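PDB 6Z3U: CYCLIN domain-containing protein from Chaetomium thermophilum, which probably serves as the cyclin subunit of the CDK-activating kinase complex, binding and regulating a cyclin-dependent kinase alongside a RING-domain partner. Local coordinates for residues 112-117 with 138-143; 15-20 with 183-188; 93-98 with 225-230; 130-135 with 364-369. All coordinates share one frame; numbering follows the deposited sequence.

Interaction 1 of 4, residues 112-117 with 138-143; sequences ATAATF and VALFFG
A114 and G143 mark the place where two helices approach each other, with CA atoms only 4.4 Å apart. The segment axes come within 7.8 Å and cross at 131°, closer to antiparallel than to parallel, and small residues make this proximity possible. The methyl of A114 points into the facing helix, where its CB lies 3.6 Å from the CA of L140, while G143 presents bare backbone to it. A139 completes the group with a methyl that faces the carbonyl side of A114.

Larger apolar groups close the flanks. L140 starts off away from the partner helix, yet its CD2 bends back to 3.8 Å from the CB of A114. On the other flank F117 and F142 form an oblique aromatic pair, their planes at 45° and CE2 of F117 3.8 Å from CD2 of F142.

No hydrogen bond crosses the interface, and T113 spends its hydroxyl elsewhere. A first torsion of -68° for OG1 turns the methyl of T113 to G143 and leaves the hydroxyl to bond H187.

The pair belongs to the helical bundle of the cyclin fold: L97 of helix 83-103 packs on A139 and L140, helix 172-178 touches F142, and M134 of the neighbouring kinase chain reaches the same ring.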
loop_
_atom_site.group_PDB
_atom_site.type_symbol
_atom_site.label_atom_id
_atom_site.label_comp_id
_atom_site.label_asym_id
_atom_site.label_seq_id
_atom_site.Cartn_x
_atom_site.Cartn_y
_atom_site.Cartn_z
ATOM N N ALA A 112 -10.148 10.073 -1.576
ATOM C CA ALA A 112 -10.740 9.215 -0.557
ATOM C C ALA A 112 -9.734 8.872 0.533
ATOM O O ALA A 112 -10.090 8.798 1.715
ATOM C CB ALA A 112 -11.289 7.944 -1.205
ATOM N N THR A 113 -8.469 8.657 0.157
ATOM C CA THR A 113 -7.447 8.353 1.152
ATOM C C THR A 113 -7.137 9.569 2.016
ATOM O O THR A 113 -7.014 9.453 3.241
ATOM C CB THR A 113 -6.179 7.854 0.465
ATOM O OG1 THR A 113 -6.428 6.576 -0.130
ATOM C CG2 THR A 113 -5.040 7.732 1.468
ATOM N N ALA A 114 -6.996 10.741 1.394
ATOM C CA ALA A 114 -6.742 11.959 2.158
ATOM C C ALA A 114 -7.882 12.241 3.126
ATOM O O ALA A 114 -7.653 12.573 4.295
ATOM C CB ALA A 114 -6.538 13.138 1.207
ATOM N N ALA A 115 -9.124 12.125 2.653
ATOM C CA ALA A 115 -10.268 12.353 3.528
ATOM C C ALA A 115 -10.282 11.364 4.687
ATOM O O ALA A 115 -10.541 11.745 5.835
ATOM C CB ALA A 115 -11.566 12.255 2.727
ATOM N N THR A 116 -9.997 10.089 4.408
ATOM C CA THR A 116 -10.003 9.080 5.462
ATOM C C THR A 116 -8.912 9.349 6.492
ATOM O O THR A 116 -9.146 9.226 7.700
ATOM C CB THR A 116 -9.838 7.685 4.857
ATOM O OG1 THR A 116 -10.915 7.428 3.946
ATOM C CG2 THR A 116 -9.841 6.625 5.950
ATOM N N PHE A 117 -7.708 9.712 6.036
ATOM C CA PHE A 117 -6.663 10.118 6.970
ATOM C C PHE A 117 -7.131 11.278 7.843
ATOM O O PHE A 117 -6.834 11.327 9.042
ATOM C CB PHE A 117 -5.392 10.513 6.217
ATOM C CG PHE A 117 -4.641 9.356 5.614
ATOM C CD1 PHE A 117 -4.981 8.044 5.905
ATOM C CD2 PHE A 117 -3.576 9.588 4.758
ATOM C CE1 PHE A 117 -4.282 6.990 5.349
ATOM C CE2 PHE A 117 -2.871 8.538 4.199
ATOM C CZ PHE A 117 -3.225 7.237 4.495
ATOM N N VAL A 138 -2.437 18.769 4.971
ATOM C CA VAL A 138 -1.522 17.667 5.255
ATOM C C VAL A 138 -2.123 16.342 4.806
ATOM O O VAL A 138 -1.430 15.490 4.236
ATOM C CB VAL A 138 -1.169 17.645 6.753
ATOM C CG1 VAL A 138 -0.275 16.461 7.066
ATOM C CG2 VAL A 138 -0.504 18.955 7.164
ATOM N N ALA A 139 -3.421 16.148 5.050
ATOM C CA ALA A 139 -4.064 14.897 4.662
ATOM C C ALA A 139 -4.069 14.713 3.150
ATOM O O ALA A 139 -4.001 13.579 2.664
ATOM C CB ALA A 139 -5.491 14.851 5.205
ATOM N N LEU A 140 -4.162 15.810 2.394
ATOM C CA LEU A 140 -4.083 15.712 0.939
ATOM C C LEU A 140 -2.661 15.405 0.485
ATOM O O LEU A 140 -2.454 14.583 -0.415
ATOM C CB LEU A 140 -4.579 17.007 0.300
ATOM C CG LEU A 140 -6.097 17.155 0.171
ATOM C CD1 LEU A 140 -6.473 18.603 -0.090
ATOM C CD2 LEU A 140 -6.627 16.271 -0.937
ATOM N N PHE A 141 -1.667 16.052 1.096
ATOM C CA PHE A 141 -0.282 15.813 0.709
ATOM C C PHE A 141 0.150 14.395 1.060
ATOM O O PHE A 141 0.777 13.707 0.246
ATOM C CB PHE A 141 0.633 16.834 1.383
ATOM C CG PHE A 141 2.076 16.703 0.993
ATOM C CD1 PHE A 141 2.495 17.032 -0.283
ATOM C CD2 PHE A 141 3.015 16.259 1.908
ATOM C CE1 PHE A 141 3.822 16.915 -0.644
ATOM C CE2 PHE A 141 4.342 16.143 1.556
ATOM C CZ PHE A 141 4.747 16.472 0.278
ATOM N N PHE A 142 -0.170 13.943 2.273
ATOM C CA PHE A 142 0.189 12.586 2.670
ATOM C C PHE A 142 -0.663 11.550 1.946
ATOM O O PHE A 142 -0.208 10.423 1.718
ATOM C CB PHE A 142 0.053 12.438 4.185
ATOM C CG PHE A 142 0.883 11.330 4.764
ATOM C CD1 PHE A 142 2.265 11.367 4.681
ATOM C CD2 PHE A 142 0.283 10.261 5.407
ATOM C CE1 PHE A 142 3.033 10.353 5.217
ATOM C CE2 PHE A 142 1.046 9.243 5.948
ATOM C CZ PHE A 142 2.422 9.289 5.853
ATOM N N GLY A 143 -1.894 11.909 1.578
ATOM C CA GLY A 143 -2.717 10.998 0.798
ATOM C C GLY A 143 -2.117 10.693 -0.560
ATOM O O GLY A 143 -2.205 9.565 -1.050
#

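Interaction 2 of 4, residues 15-20 with 183-188; sequences SSQYEL and LDVKHP
Q17 and V185 bring their CA atoms to 6.4 Å where the short helix 16-19 meets the irregular loop 183-188, extended through D184 to H187. Two hydrogen bonds join the segments. The carbonyl of the Q17 side chain receives the backbone N-H of K186, OE1 to N 2.8 Å, in a nearly straight bond (164°) with the donor tilted a little out of the amide plane. Glutamine suits the task because its chain, CG anti to the backbone N (chi1 179°) and extended beyond, spans the gap and satisfies an N-H that no regular secondary structure serves.

S16 donates from OG to OD1 of D184 at 2.5 Å, meeting the carboxylate on its syn side but well out of its plane. Both side chains are short, and D184 turns its carboxylate between its own N and carbonyl carbon (chi1 58°) to reach the serine.

K186 contributes its aliphatic part: the chain bends at its last torsion, and CE lies 3.3 Å from CB of S15. That serine, at the helix N-cap, accepts a weak capping bond from Y18 N, while its OG also hydrogen-bonds Y12 O.

Helix 108-124 backs this junction, with T116 and F117 on V185, and P236 of helix 236-247 touches Q17 and K186. Beyond it, E19 forms a salt bridge to R146 of the kinase chain, and Y18 bonds E65 of the RING-domain chain, so all three subunits meet around this short helix.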
loop_
_atom_site.group_PDB
_atom_site.type_symbol
_atom_site.label_atom_id
_atom_site.label_comp_id
_atom_site.label_asym_id
_atom_site.label_seq_id
_atom_site.Cartn_x
_atom_site.Cartn_y
_atom_site.Cartn_z
ATOM N N SER A 15 -6.560 -6.764 7.441
ATOM C CA SER A 15 -6.133 -5.427 7.072
ATOM C C SER A 15 -6.121 -4.506 8.286
ATOM O O SER A 15 -6.842 -4.718 9.269
ATOM C CB SER A 15 -7.061 -4.847 6.003
ATOM O OG SER A 15 -8.350 -4.586 6.537
ATOM N N SER A 16 -5.292 -3.467 8.207
ATOM C CA SER A 16 -5.276 -2.464 9.263
ATOM C C SER A 16 -6.614 -1.747 9.349
ATOM O O SER A 16 -7.027 -1.328 10.434
ATOM C CB SER A 16 -4.144 -1.466 9.021
ATOM O OG SER A 16 -4.339 -0.752 7.814
ATOM N N GLN A 17 -7.308 -1.613 8.218
ATOM C CA GLN A 17 -8.602 -0.946 8.220
ATOM C C GLN A 17 -9.591 -1.644 9.145
ATOM O O GLN A 17 -10.460 -0.987 9.731
ATOM C CB GLN A 17 -9.155 -0.887 6.796
ATOM C CG GLN A 17 -10.523 -0.234 6.680
ATOM C CD GLN A 17 -10.803 0.294 5.284
ATOM O OE1 GLN A 17 -9.894 0.738 4.584
ATOM N NE2 GLN A 17 -12.067 0.242 4.873
ATOM N N TYR A 18 -9.478 -2.963 9.295
ATOM C CA TYR A 18 -10.418 -3.710 10.121
ATOM C C TYR A 18 -9.970 -3.781 11.576
ATOM O O TYR A 18 -10.760 -3.509 12.486
ATOM C CB TYR A 18 -10.603 -5.126 9.564
ATOM C CG TYR A 18 -11.508 -5.992 10.411
ATOM C CD1 TYR A 18 -12.885 -5.956 10.247
ATOM C CD2 TYR A 18 -10.986 -6.843 11.376
ATOM C CE1 TYR A 18 -13.721 -6.745 11.021
ATOM C CE2 TYR A 18 -11.811 -7.636 12.155
ATOM C CZ TYR A 18 -13.178 -7.583 11.974
ATOM O OH TYR A 18 -14.003 -8.371 12.748
ATOM N N GLU A 19 -8.713 -4.157 11.814
ATOM C CA GLU A 19 -8.258 -4.348 13.186
ATOM C C GLU A 19 -8.078 -3.024 13.918
ATOM O O GLU A 19 -8.202 -2.978 15.146
ATOM C CB GLU A 19 -6.950 -5.143 13.197
ATOM C CG GLU A 19 -5.734 -4.387 12.667
ATOM C CD GLU A 19 -4.426 -5.116 12.932
ATOM O OE1 GLU A 19 -4.335 -6.322 12.610
ATOM O OE2 GLU A 19 -3.489 -4.481 13.464
ATOM N N LEU A 20 -7.798 -1.945 13.191
ATOM C CA LEU A 20 -7.451 -0.662 13.792
ATOM C C LEU A 20 -8.495 0.423 13.587
ATOM O O LEU A 20 -8.697 1.244 14.483
ATOM C CB LEU A 20 -6.112 -0.169 13.231
ATOM C CG LEU A 20 -4.891 -0.185 14.152
ATOM C CD1 LEU A 20 -4.674 -1.521 14.838
ATOM C CD2 LEU A 20 -3.660 0.188 13.331
ATOM N N LEU A 183 -1.341 2.994 6.498
ATOM C CA LEU A 183 -1.371 3.708 5.227
ATOM C C LEU A 183 -2.189 3.003 4.152
ATOM O O LEU A 183 -2.466 3.614 3.113
ATOM C CB LEU A 183 0.058 3.921 4.713
ATOM C CG LEU A 183 0.799 5.141 5.265
ATOM C CD1 LEU A 183 0.640 5.255 6.768
ATOM C CD2 LEU A 183 2.269 5.072 4.891
ATOM N N ASP A 184 -2.582 1.749 4.371
ATOM C CA ASP A 184 -3.338 0.980 3.382
ATOM C C ASP A 184 -4.825 1.176 3.650
ATOM O O ASP A 184 -5.391 0.568 4.563
ATOM C CB ASP A 184 -2.946 -0.495 3.424
ATOM C CG ASP A 184 -3.169 -1.130 4.788
ATOM O OD1 ASP A 184 -2.845 -0.491 5.813
ATOM O OD2 ASP A 184 -3.664 -2.277 4.834
ATOM N N VAL A 185 -5.461 2.032 2.851
ATOM C CA VAL A 185 -6.885 2.316 2.960
ATOM C C VAL A 185 -7.591 1.700 1.760
ATOM O O VAL A 185 -7.109 1.798 0.626
ATOM C CB VAL A 185 -7.168 3.829 3.029
ATOM C CG1 VAL A 185 -8.620 4.073 3.404
ATOM C CG2 VAL A 185 -6.226 4.508 4.011
ATOM N N LYS A 186 -8.738 1.080 2.012
ATOM C CA LYS A 186 -9.459 0.311 1.008
ATOM C C LYS A 186 -10.697 1.089 0.594
ATOM O O LYS A 186 -11.506 1.474 1.445
ATOM C CB LYS A 186 -9.835 -1.068 1.550
ATOM C CG LYS A 186 -8.630 -1.888 1.989
ATOM C CD LYS A 186 -9.042 -3.183 2.659
ATOM C CE LYS A 186 -7.843 -4.093 2.876
ATOM N NZ LYS A 186 -7.116 -4.392 1.608
ATOM N N HIS A 187 -10.835 1.325 -0.704
ATOM C CA HIS A 187 -11.928 2.117 -1.241
ATOM C C HIS A 187 -12.855 1.264 -2.096
ATOM O O HIS A 187 -12.452 0.219 -2.619
ATOM C CB HIS A 187 -11.382 3.279 -2.079
ATOM C CG HIS A 187 -10.442 4.168 -1.329
ATOM N ND1 HIS A 187 -10.814 4.855 -0.194
ATOM C CD2 HIS A 187 -9.142 4.480 -1.548
ATOM C CE1 HIS A 187 -9.786 5.551 0.255
ATOM N NE2 HIS A 187 -8.759 5.342 -0.550
ATOM N N PRO A 188 -14.107 1.689 -2.276
ATOM C CA PRO A 188 -15.068 0.891 -3.058
ATOM C C PRO A 188 -15.192 1.289 -4.525
ATOM O O PRO A 188 -16.068 0.747 -5.206
ATOM C CB PRO A 188 -16.387 1.166 -2.322
ATOM C CG PRO A 188 -16.138 2.401 -1.437
ATOM C CD PRO A 188 -14.754 2.891 -1.728
#

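Interaction 3 of 4, residues 93-98 with 225-230; sequences YTAELL and PLITDA
I227 reaches helix 83-103 with a single methyl, and most of the contact gathers around it. Its CD1 sits 3.6 Å from CG2 of T94 and equally far from the backbone N of A95, with the CB of A95 a little farther off. The CB of I227 does not itself face the helix; two successive turns of the side chain (chi1 and chi2 both -58°) carry the terminal carbon there. A slim, branched chain ending in one methyl fits well between the two residues, and the small A95 lets it approach the helix backbone.

The second apolar group is built on L98, which divides its fork between two partners. CD1 lies 3.7 Å from CD1 of I227, while CD2 meets CD1 of L226 at 3.8 Å. Leucine is apt here because one residue can fill two neighbouring niches, its branches crossing those of L226 and I227 at a slant.

Contacts with polar groups are of the van der Waals kind, for no hydrogen bond crosses between the segments. T94 offers its methyl, CG2 being 3.5 Å from the carbonyl oxygen of L226. With CG2 anti to the backbone N (chi1 of OG1 -55°), the hydroxyl stays near its own helix and bonds V90 O.

The contact joins helix 83-103, on the cyclin-like side, to the short helix 224-227 of the C-terminal cyclin family region. Helix 108-124 lies next to both, with F118 against T94 and A112 against L226; W340 packs on A95, and F223 on L98.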
loop_
_atom_site.group_PDB
_atom_site.type_symbol
_atom_site.label_atom_id
_atom_site.label_comp_id
_atom_site.label_asym_id
_atom_site.label_seq_id
_atom_site.Cartn_x
_atom_site.Cartn_y
_atom_site.Cartn_z
ATOM N N TYR A 93 -14.879 20.421 7.288
ATOM C CA TYR A 93 -13.557 20.470 6.678
ATOM C C TYR A 93 -13.255 19.240 5.834
ATOM O O TYR A 93 -12.388 19.310 4.955
ATOM C CB TYR A 93 -12.490 20.643 7.762
ATOM C CG TYR A 93 -12.428 22.056 8.304
ATOM C CD1 TYR A 93 -11.990 23.105 7.506
ATOM C CD2 TYR A 93 -12.814 22.343 9.608
ATOM C CE1 TYR A 93 -11.938 24.400 7.990
ATOM C CE2 TYR A 93 -12.764 23.637 10.102
ATOM C CZ TYR A 93 -12.324 24.661 9.287
ATOM O OH TYR A 93 -12.266 25.951 9.762
ATOM N N THR A 94 -13.938 18.120 6.075
ATOM C CA THR A 94 -13.819 16.985 5.163
ATOM C C THR A 94 -14.427 17.317 3.805
ATOM O O THR A 94 -13.916 16.883 2.766
ATOM C CB THR A 94 -14.493 15.748 5.761
ATOM O OG1 THR A 94 -13.952 15.484 7.061
ATOM C CG2 THR A 94 -14.268 14.532 4.873
ATOM N N ALA A 95 -15.525 18.076 3.795
ATOM C CA ALA A 95 -16.107 18.512 2.530
ATOM C C ALA A 95 -15.212 19.534 1.844
ATOM O O ALA A 95 -15.063 19.514 0.618
ATOM C CB ALA A 95 -17.502 19.088 2.765
ATOM N N GLU A 96 -14.613 20.442 2.620
ATOM C CA GLU A 96 -13.679 21.403 2.042
ATOM C C GLU A 96 -12.446 20.696 1.498
ATOM O O GLU A 96 -11.908 21.083 0.454
ATOM C CB GLU A 96 -13.287 22.446 3.089
ATOM C CG GLU A 96 -12.444 23.593 2.542
ATOM C CD GLU A 96 -12.251 24.709 3.553
ATOM O OE1 GLU A 96 -11.448 24.532 4.493
ATOM O OE2 GLU A 96 -12.905 25.763 3.409
ATOM N N LEU A 97 -11.984 19.658 2.197
ATOM C CA LEU A 97 -10.861 18.867 1.705
ATOM C C LEU A 97 -11.180 18.268 0.341
ATOM O O LEU A 97 -10.370 18.346 -0.590
ATOM C CB LEU A 97 -10.524 17.772 2.720
ATOM C CG LEU A 97 -9.345 16.851 2.413
ATOM C CD1 LEU A 97 -8.682 16.400 3.705
ATOM C CD2 LEU A 97 -9.790 15.641 1.608
ATOM N N LEU A 98 -12.367 17.668 0.203
ATOM C CA LEU A 98 -12.762 17.089 -1.077
ATOM C C LEU A 98 -12.850 18.158 -2.158
ATOM O O LEU A 98 -12.357 17.970 -3.276
ATOM C CB LEU A 98 -14.100 16.361 -0.929
ATOM C CG LEU A 98 -14.114 15.113 -0.045
ATOM C CD1 LEU A 98 -15.524 14.558 0.073
ATOM C CD2 LEU A 98 -13.175 14.059 -0.594
ATOM N N PRO A 225 -19.939 8.323 1.446
ATOM C CA PRO A 225 -19.255 7.560 2.499
ATOM C C PRO A 225 -17.992 8.223 3.022
ATOM O O PRO A 225 -17.436 7.753 4.026
ATOM C CB PRO A 225 -18.937 6.232 1.803
ATOM C CG PRO A 225 -18.689 6.632 0.382
ATOM C CD PRO A 225 -19.607 7.810 0.101
ATOM N N LEU A 226 -17.527 9.296 2.383
ATOM C CA LEU A 226 -16.366 10.036 2.853
ATOM C C LEU A 226 -16.738 11.108 3.866
ATOM O O LEU A 226 -15.915 11.462 4.718
ATOM C CB LEU A 226 -15.647 10.685 1.669
ATOM C CG LEU A 226 -15.262 9.736 0.533
ATOM C CD1 LEU A 226 -14.603 10.508 -0.599
ATOM C CD2 LEU A 226 -14.353 8.624 1.027
ATOM N N ILE A 227 -17.965 11.629 3.789
ATOM C CA ILE A 227 -18.424 12.645 4.728
ATOM C C ILE A 227 -19.104 12.033 5.947
ATOM O O ILE A 227 -19.221 12.705 6.983
ATOM C CB ILE A 227 -19.383 13.623 4.028
ATOM C CG1 ILE A 227 -18.694 14.286 2.830
ATOM C CG2 ILE A 227 -19.869 14.690 4.990
ATOM C CD1 ILE A 227 -17.421 15.047 3.179
ATOM N N THR A 228 -19.551 10.786 5.857
ATOM C CA THR A 228 -20.187 10.073 6.953
ATOM C C THR A 228 -19.224 9.018 7.493
ATOM O O THR A 228 -18.107 8.845 6.994
ATOM C CB THR A 228 -21.501 9.442 6.488
ATOM O OG1 THR A 228 -22.289 9.078 7.630
ATOM C CG2 THR A 228 -21.234 8.203 5.641
ATOM N N ASP A 229 -19.668 8.298 8.527
ATOM C CA ASP A 229 -18.861 7.264 9.166
ATOM C C ASP A 229 -18.987 5.904 8.484
ATOM O O ASP A 229 -18.868 4.868 9.151
ATOM C CB ASP A 229 -19.239 7.148 10.644
ATOM C CG ASP A 229 -18.948 8.415 11.419
ATOM O OD1 ASP A 229 -18.120 9.226 10.949
ATOM O OD2 ASP A 229 -19.542 8.598 12.501
ATOM N N ALA A 230 -19.216 5.877 7.170
ATOM C CA ALA A 230 -19.441 4.609 6.484
ATOM C C ALA A 230 -18.235 3.683 6.608
ATOM O O ALA A 230 -18.390 2.486 6.880
ATOM C CB ALA A 230 -19.772 4.863 5.013
#

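Interaction 4 of 4, residues 130-135 with 364-369; sequences YPPQEM and DRWNLV
P131 and W366 form the close-packed centre of this contact, with the proline laid over the indole. Its CB stands 3.9 Å from the centroid of the five-membered ring, 23° off the normal, a CH-pi interaction that suits a rigid, flat-sided residue and a broad ring. A chi1 of -157° carries the W366 indole across P131. P132 continues the surface, its CD 3.8 Å from CH2 of the same indole.

L368 fills the other side of P131. The CG-CD edge of the proline meets the end of the leucine, P131 CD to L368 CD2 at 3.9 Å, and the fork spreads on over the flexible methyl of M135 and the CB of E134, with Y130 farther off.

The partly exposed R365 and the carboxylate of E134, which turns to R162, form the polar, more open margin, while the Y130 ring itself stays buried. R365 carries its aliphatic chain obliquely across that ring, CD nearest CE1, and donates from NE to Y130 OH at 3.0 Å in a bent bond (135°). Its NH1 forms a salt bridge with E82 of the kinase chain.

Prolines open helix 132-146, with P131 at the N-cap, and face helix 368-380, whose N-cap N367 accepts E370 N through its side-chain OD1. This is consistent with cyclin H, where a helix after the cyclin-box domains packs back on them.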
loop_
_atom_site.group_PDB
_atom_site.type_symbol
_atom_site.label_atom_id
_atom_site.label_comp_id
_atom_site.label_asym_id
_atom_site.label_seq_id
_atom_site.Cartn_x
_atom_site.Cartn_y
_atom_site.Cartn_z
ATOM N N TYR A 130 -5.041 20.288 17.491
ATOM C CA TYR A 130 -4.317 20.594 16.264
ATOM C C TYR A 130 -5.245 21.261 15.257
ATOM O O TYR A 130 -6.431 20.917 15.179
ATOM C CB TYR A 130 -3.710 19.321 15.658
ATOM C CG TYR A 130 -2.761 18.596 16.589
ATOM C CD1 TYR A 130 -1.530 19.147 16.926
ATOM C CD2 TYR A 130 -3.095 17.361 17.132
ATOM C CE1 TYR A 130 -0.658 18.487 17.775
ATOM C CE2 TYR A 130 -2.230 16.694 17.986
ATOM C CZ TYR A 130 -1.012 17.261 18.304
ATOM O OH TYR A 130 -0.148 16.600 19.152
ATOM N N PRO A 131 -4.735 22.201 14.463
ATOM C CA PRO A 131 -5.615 23.041 13.631
ATOM C C PRO A 131 -6.164 22.284 12.438
ATOM O O PRO A 131 -5.400 21.853 11.562
ATOM C CB PRO A 131 -4.688 24.183 13.181
ATOM C CG PRO A 131 -3.318 23.610 13.232
ATOM C CD PRO A 131 -3.309 22.537 14.288
ATOM N N PRO A 132 -7.490 22.132 12.341
ATOM C CA PRO A 132 -8.053 21.432 11.174
ATOM C C PRO A 132 -7.826 22.160 9.862
ATOM O O PRO A 132 -7.790 21.513 8.809
ATOM C CB PRO A 132 -9.548 21.328 11.509
ATOM C CG PRO A 132 -9.801 22.423 12.480
ATOM C CD PRO A 132 -8.540 22.566 13.282
ATOM N N GLN A 133 -7.685 23.486 9.887
ATOM C CA GLN A 133 -7.424 24.217 8.654
ATOM C C GLN A 133 -6.110 23.777 8.023
ATOM O O GLN A 133 -5.981 23.762 6.795
ATOM C CB GLN A 133 -7.401 25.721 8.934
ATOM C CG GLN A 133 -7.439 26.589 7.690
ATOM C CD GLN A 133 -8.847 26.768 7.155
ATOM O OE1 GLN A 133 -9.756 27.158 7.890
ATOM N NE2 GLN A 133 -9.036 26.474 5.873
ATOM N N GLU A 134 -5.126 23.415 8.848
ATOM C CA GLU A 134 -3.824 22.971 8.369
ATOM C C GLU A 134 -3.800 21.472 8.086
ATOM O O GLU A 134 -3.313 21.045 7.035
ATOM C CB GLU A 134 -2.740 23.332 9.391
ATOM C CG GLU A 134 -2.607 24.826 9.662
ATOM C CD GLU A 134 -2.180 25.608 8.433
ATOM O OE1 GLU A 134 -3.067 26.107 7.707
ATOM O OE2 GLU A 134 -0.959 25.706 8.182
ATOM N N MET A 135 -4.314 20.662 9.016
ATOM C CA MET A 135 -4.355 19.221 8.797
ATOM C C MET A 135 -5.102 18.858 7.521
ATOM O O MET A 135 -4.868 17.781 6.962
ATOM C CB MET A 135 -5.009 18.525 9.992
ATOM C CG MET A 135 -4.229 18.632 11.298
ATOM S SD MET A 135 -2.585 17.886 11.241
ATOM C CE MET A 135 -1.588 19.316 10.835
ATOM N N ASP A 364 0.146 25.812 22.686
ATOM C CA ASP A 364 1.475 25.379 22.266
ATOM C C ASP A 364 1.454 24.559 20.983
ATOM O O ASP A 364 2.386 24.652 20.176
ATOM C CB ASP A 364 2.133 24.564 23.379
ATOM C CG ASP A 364 2.075 25.260 24.714
ATOM O OD1 ASP A 364 2.546 26.412 24.803
ATOM O OD2 ASP A 364 1.554 24.659 25.674
ATOM N N ARG A 365 0.422 23.743 20.781
ATOM C CA ARG A 365 0.381 22.836 19.646
ATOM C C ARG A 365 -0.302 23.418 18.414
ATOM O O ARG A 365 -0.175 22.838 17.331
ATOM C CB ARG A 365 -0.334 21.532 20.021
ATOM C CG ARG A 365 0.386 20.656 21.033
ATOM C CD ARG A 365 -0.418 19.380 21.273
ATOM N NE ARG A 365 0.423 18.222 21.575
ATOM C CZ ARG A 365 0.774 17.821 22.792
ATOM N NH1 ARG A 365 1.541 16.747 22.927
ATOM N NH2 ARG A 365 0.368 18.482 23.869
ATOM N N TRP A 366 -1.013 24.538 18.536
ATOM C CA TRP A 366 -1.751 25.048 17.384
ATOM C C TRP A 366 -0.800 25.458 16.265
ATOM O O TRP A 366 -1.093 25.247 15.083
ATOM C CB TRP A 366 -2.631 26.223 17.802
ATOM C CG TRP A 366 -3.798 26.452 16.889
ATOM C CD1 TRP A 366 -3.913 27.408 15.922
ATOM C CD2 TRP A 366 -5.024 25.709 16.867
ATOM N NE1 TRP A 366 -5.136 27.308 15.302
ATOM C CE2 TRP A 366 -5.838 26.275 15.865
ATOM C CE3 TRP A 366 -5.515 24.626 17.603
ATOM C CZ2 TRP A 366 -7.111 25.786 15.573
ATOM C CZ3 TRP A 366 -6.780 24.145 17.315
ATOM C CH2 TRP A 366 -7.562 24.725 16.308
ATOM N N ASN A 367 0.343 26.045 16.616
ATOM C CA ASN A 367 1.341 26.456 15.629
ATOM C C ASN A 367 2.231 25.254 15.338
ATOM O O ASN A 367 3.137 24.932 16.112
ATOM C CB ASN A 367 2.152 27.642 16.134
ATOM C CG ASN A 367 3.015 28.258 15.053
ATOM O OD1 ASN A 367 3.455 27.575 14.129
ATOM N ND2 ASN A 367 3.259 29.556 15.159
ATOM N N LEU A 368 1.973 24.591 14.210
ATOM C CA LEU A 368 2.712 23.379 13.874
ATOM C C LEU A 368 4.187 23.675 13.637
ATOM O O LEU A 368 5.057 22.903 14.056
ATOM C CB LEU A 368 2.094 22.725 12.641
ATOM C CG LEU A 368 0.598 22.437 12.755
ATOM C CD1 LEU A 368 0.036 22.052 11.397
ATOM C CD2 LEU A 368 0.331 21.347 13.781
ATOM N N VAL A 369 4.488 24.777 12.947
ATOM C CA VAL A 369 5.881 25.114 12.665
ATOM C C VAL A 369 6.653 25.319 13.962
ATOM O O VAL A 369 7.823 24.935 14.070
ATOM C CB VAL A 369 5.959 26.357 11.761
ATOM C CG1 VAL A 369 7.411 26.772 11.561
ATOM C CG2 VAL A 369 5.288 26.079 10.431
#

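Overall arrangement
Interactions 1 and 3 are the apolar heart of the chain, without a hydrogen bond across either: interaction 1 packs helices 108-124 and 132-146 of the cyclin-like region, and interaction 3 joins helix 83-103 to helix 224-227 of the C-terminal cyclin region. L97 and A112 tie them directly. Interaction 2 is also buried but holds irregular backbone and a short N-terminal helix through polar groups; it touches interaction 1 through H187 on T113 and V185 on F117. Interaction 4, about 18 Å from the chain centre, is more peripheral and mixes proline-aromatic packing with one arginine-tyrosine hydrogen bond, its charges paired outside. It shares helix 132-146 with interaction 1 and meets interaction 3 where Y93 adjoins P132.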